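Side-chain contact in probable quinone reductase Qor (NADPH:quinone reductase) (Zeta-crystallin homolog protein) (Mycobacterium tuberculosis, PDB 4RVU), which probably transfers electrons from NADPH to quinones as a quinone reductase, with NADPH bound in a pocket built from several parts of the chain: residues Val220-Gly223 with Thr227-Asp230. Numbering follows the deposited sequence.
Sequences VYDG and TTFD. With NDP (NADPH dihydro-nicotinamide-adenine-dinucleotide phosphate), chain E.
The carboxylate of D222 is the flat group that meets T228. The threonine hydroxyl approaches on the syn side of OD2, tilted 26° out of the carboxylate plane, and T228 OG1 donates a hydrogen bond of 2.8 Å to D222 OD2. The F229 ring is the second flat group. D230 OD1, salt-bridged to R259, lies at its edge in plane, while elsewhere the ring packs against L242 and L244 of the neighbouring strand 240-244, and F229 CB comes within 4.6 Å of D222 OD2. D222 OD1 is 3.1 Å from T228 OG1 and serves the loop instead, accepting the amides of V224 and G225. D222 OD2 is also hydrogen-bonded to S232 OG in the first turn of helix 229-234, itself paired with T228 O, and these partners together fix the rotation of the carboxylate in a buried place; so many would probably favour the charged form. D222 CG stands anti to the backbone N (chi1 -174°), which carries the carboxylate off the strand end toward the start of the helix. T228 OG1 lies between its own backbone N and carbonyl carbon (chi1 53°), turned back to D222. The amide N of F229 is 3.6 Å from D222 OD2, placing the carboxylate near the helix N-terminus, whose dipole may further steady the negative charge. H152 touches the side chains of both D222 and T228. One residue beyond D222, G223 O accepts a 2.8 Å hydrogen bond from the ribose hydroxyl O3D of NADPH. Strand 217-222 belongs to the six-stranded parallel sheet, and D222 ties its C-terminal end to the following loop and helix beside the cofactor, the strand-loop-helix connection of a Rossmann-type NADPH-binding domain.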
ATOM      1  N   VAL A 220       6.774   7.694  -4.290  1.00 15.28           N
ATOM      2  CA  VAL A 220       7.484   8.624  -3.417  1.00 15.25           C
ATOM      3  C   VAL A 220       8.195   7.817  -2.349  1.00 16.00           C
ATOM      4  O   VAL A 220       7.589   6.957  -1.713  1.00 15.46           O
ATOM      5  CB  VAL A 220       6.521   9.580  -2.700  1.00 15.25           C
ATOM      6  CG1 VAL A 220       7.293  10.434  -1.680  1.00 16.07           C
ATOM      7  CG2 VAL A 220       5.797  10.460  -3.706  1.00 15.57           C
ATOM      8  N   TYR A 221       9.481   8.080  -2.157  1.00 15.36           N
ATOM      9  CA  TYR A 221      10.199   7.502  -1.036  1.00 15.40           C
ATOM     10  C   TYR A 221      10.358   8.579   0.021  1.00 15.44           C
ATOM     11  O   TYR A 221      11.175   9.490  -0.128  1.00 15.93           O
ATOM     12  CB  TYR A 221      11.546   6.948  -1.505  1.00 15.47           C
ATOM     13  CG  TYR A 221      11.378   5.806  -2.488  1.00 15.45           C
ATOM     14  CD1 TYR A 221      10.988   4.543  -2.050  1.00 15.54           C
ATOM     15  CD2 TYR A 221      11.593   5.994  -3.846  1.00 16.25           C
ATOM     16  CE1 TYR A 221      10.820   3.488  -2.949  1.00 15.42           C
ATOM     17  CE2 TYR A 221      11.441   4.943  -4.752  1.00 15.61           C
ATOM     18  CZ  TYR A 221      11.059   3.699  -4.294  1.00 15.54           C
ATOM     19  OH  TYR A 221      10.913   2.669  -5.203  1.00 15.96           O
ATOM     20  N   ASP A 222       9.551   8.483   1.075  1.00 17.36           N
ATOM     21  CA  ASP A 222       9.471   9.522   2.105  1.00 16.93           C
ATOM     22  C   ASP A 222      10.046   9.022   3.424  1.00 17.40           C
ATOM     23  O   ASP A 222       9.442   8.183   4.112  1.00 16.92           O
ATOM     24  CB  ASP A 222       8.012   9.989   2.262  1.00 18.07           C
ATOM     25  CG  ASP A 222       7.856  11.166   3.222  1.00 17.83           C
ATOM     26  OD1 ASP A 222       8.588  11.253   4.228  1.00 17.93           O
ATOM     27  OD2 ASP A 222       6.962  12.007   2.984  1.00 17.40           O
ATOM     28  N   GLY A 223      11.227   9.527   3.774  1.00 16.19           N
ATOM     29  CA  GLY A 223      11.867   9.161   5.030  1.00 16.60           C
ATOM     30  C   GLY A 223      11.813  10.288   6.047  1.00 17.11           C
ATOM     31  O   GLY A 223      12.470  10.239   7.090  1.00 17.38           O
ATOM     32  N   THR A 227       6.493  16.427   8.146  1.00 20.43           N
ATOM     33  CA  THR A 227       6.511  17.672   7.362  1.00 19.78           C
ATOM     34  C   THR A 227       6.374  17.502   5.845  1.00 19.54           C
ATOM     35  O   THR A 227       6.220  18.483   5.110  1.00 20.28           O
ATOM     36  CB  THR A 227       7.775  18.508   7.658  1.00 20.06           C
ATOM     37  OG1 THR A 227       8.936  17.763   7.272  1.00 19.95           O
ATOM     38  CG2 THR A 227       7.860  18.830   9.132  1.00 19.23           C
ATOM     39  N   THR A 228       6.405  16.261   5.376  1.00 17.82           N
ATOM     40  CA  THR A 228       6.393  16.021   3.944  1.00 16.97           C
ATOM     41  C   THR A 228       5.258  15.104   3.487  1.00 17.00           C
ATOM     42  O   THR A 228       4.980  15.042   2.295  1.00 18.01           O
ATOM     43  CB  THR A 228       7.713  15.405   3.479  1.00 18.04           C
ATOM     44  OG1 THR A 228       7.999  14.249   4.278  1.00 18.11           O
ATOM     45  CG2 THR A 228       8.860  16.414   3.617  1.00 17.84           C
ATOM     46  N   PHE A 229       4.635  14.381   4.416  1.00 19.15           N
ATOM     47  CA  PHE A 229       3.657  13.351   4.042  1.00 19.66           C
ATOM     48  C   PHE A 229       2.523  13.871   3.149  1.00 19.93           C
ATOM     49  O   PHE A 229       2.235  13.283   2.096  1.00 19.71           O
ATOM     50  CB  PHE A 229       3.069  12.638   5.265  1.00 19.31           C
ATOM     51  CG  PHE A 229       2.172  11.492   4.900  1.00 19.73           C
ATOM     52  CD1 PHE A 229       0.810  11.695   4.715  1.00 20.17           C
ATOM     53  CD2 PHE A 229       2.693  10.221   4.697  1.00 19.90           C
ATOM     54  CE1 PHE A 229      -0.023  10.654   4.360  1.00 20.06           C
ATOM     55  CE2 PHE A 229       1.859   9.163   4.338  1.00 20.27           C
ATOM     56  CZ  PHE A 229       0.494   9.389   4.171  1.00 19.95           C
ATOM     57  N   ASP A 230       1.863  14.951   3.569  1.00 24.03           N
ATOM     58  CA  ASP A 230       0.749  15.478   2.786  1.00 24.11           C
ATOM     59  C   ASP A 230       1.175  15.815   1.360  1.00 23.54           C
ATOM     60  O   ASP A 230       0.453  15.530   0.404  1.00 22.72           O
ATOM     61  CB  ASP A 230       0.130  16.703   3.470  1.00 25.14           C
ATOM     62  CG  ASP A 230      -0.489  16.365   4.810  1.00 25.42           C
ATOM     63  OD1 ASP A 230      -0.551  15.165   5.150  1.00 24.44           O
ATOM     64  OD2 ASP A 230      -0.920  17.299   5.526  1.00 27.09           O
TER
HETATM   65  PA  NDP E 401      19.553  10.920   6.965  1.00 22.77           P
HETATM   66  O1A NDP E 401      21.037  10.845   6.743  1.00 20.89           O
HETATM   67  O2A NDP E 401      18.630  10.974   5.781  1.00 21.76           O
HETATM   68  O5B NDP E 401      19.240  12.174   7.919  1.00 22.87           O
HETATM   69  C5B NDP E 401      17.906  12.652   8.062  1.00 23.23           C
HETATM   70  C4B NDP E 401      17.696  13.761   7.045  1.00 22.06           C
HETATM   71  O4B NDP E 401      16.313  14.093   6.920  1.00 22.25           O
HETATM   72  C3B NDP E 401      18.390  15.043   7.470  1.00 23.81           C
HETATM   73  O3B NDP E 401      19.741  15.092   7.011  1.00 23.37           O
HETATM   74  C2B NDP E 401      17.538  16.125   6.839  1.00 21.86           C
HETATM   75  O2B NDP E 401      18.091  16.544   5.598  1.00 21.16           O
HETATM   76  C1B NDP E 401      16.177  15.481   6.616  1.00 20.98           C
HETATM   77  N9A NDP E 401      15.223  16.141   7.537  1.00 21.62           N
HETATM   78  C8A NDP E 401      14.127  16.827   7.175  1.00 21.38           C
HETATM   79  N7A NDP E 401      13.482  17.321   8.258  1.00 21.44           N
HETATM   80  C5A NDP E 401      14.181  16.957   9.346  1.00 22.16           C
HETATM   81  C6A NDP E 401      14.057  17.150  10.808  1.00 22.38           C
HETATM   82  N6A NDP E 401      13.026  17.852  11.329  1.00 22.83           N
HETATM   83  N1A NDP E 401      15.005  16.605  11.598  1.00 23.18           N
HETATM   84  C2A NDP E 401      16.032  15.907  11.086  1.00 22.52           C
HETATM   85  N3A NDP E 401      16.208  15.693   9.773  1.00 21.68           N
HETATM   86  C4A NDP E 401      15.332  16.182   8.865  1.00 22.67           C
HETATM   87  O3  NDP E 401      19.129   9.693   7.905  1.00 22.41           O
HETATM   88  PN  NDP E 401      19.297   8.168   7.435  1.00 22.37           P
HETATM   89  O1N NDP E 401      19.861   8.149   6.040  1.00 21.87           O
HETATM   90  O2N NDP E 401      19.980   7.421   8.550  1.00 21.62           O
HETATM   91  O5D NDP E 401      17.774   7.664   7.365  1.00 21.82           O
HETATM   92  C5D NDP E 401      16.841   8.303   6.497  1.00 22.07           C
HETATM   93  C4D NDP E 401      15.424   8.043   6.986  1.00 21.71           C
HETATM   94  O4D NDP E 401      15.043   6.704   6.675  1.00 22.58           O
HETATM   95  C3D NDP E 401      15.331   8.174   8.492  1.00 22.96           C
HETATM   96  O3D NDP E 401      14.079   8.781   8.808  1.00 23.24           O
HETATM   97  C2D NDP E 401      15.342   6.752   9.007  1.00 26.23           C
HETATM   98  O2D NDP E 401      14.573   6.652  10.207  1.00 23.50           O
HETATM   99  C1D NDP E 401      14.701   5.987   7.861  1.00 23.98           C
HETATM  100  N1N NDP E 401      15.164   4.606   7.720  1.00 23.77           N
HETATM  101  C2N NDP E 401      14.249   3.641   7.610  1.00 22.62           C
HETATM  102  C3N NDP E 401      14.598   2.308   7.455  1.00 21.95           C
HETATM  103  C7N NDP E 401      13.516   1.276   7.345  1.00 22.46           C
HETATM  104  O7N NDP E 401      13.821   0.114   7.143  1.00 22.30           O
HETATM  105  N7N NDP E 401      12.247   1.663   7.463  1.00 20.89           N
HETATM  106  C4N NDP E 401      16.048   1.887   7.393  1.00 21.43           C
HETATM  107  C5N NDP E 401      16.942   3.032   7.512  1.00 22.26           C
HETATM  108  C6N NDP E 401      16.471   4.331   7.664  1.00 22.39           C
HETATM  109  P2B NDP E 401      17.586  17.896   4.888  1.00 21.70           P
HETATM  110  O1X NDP E 401      16.372  18.295   5.677  1.00 23.18           O
HETATM  111  O2X NDP E 401      18.744  18.842   5.026  1.00 24.31           O
HETATM  112  O3X NDP E 401      17.310  17.489   3.470  1.00 23.75           O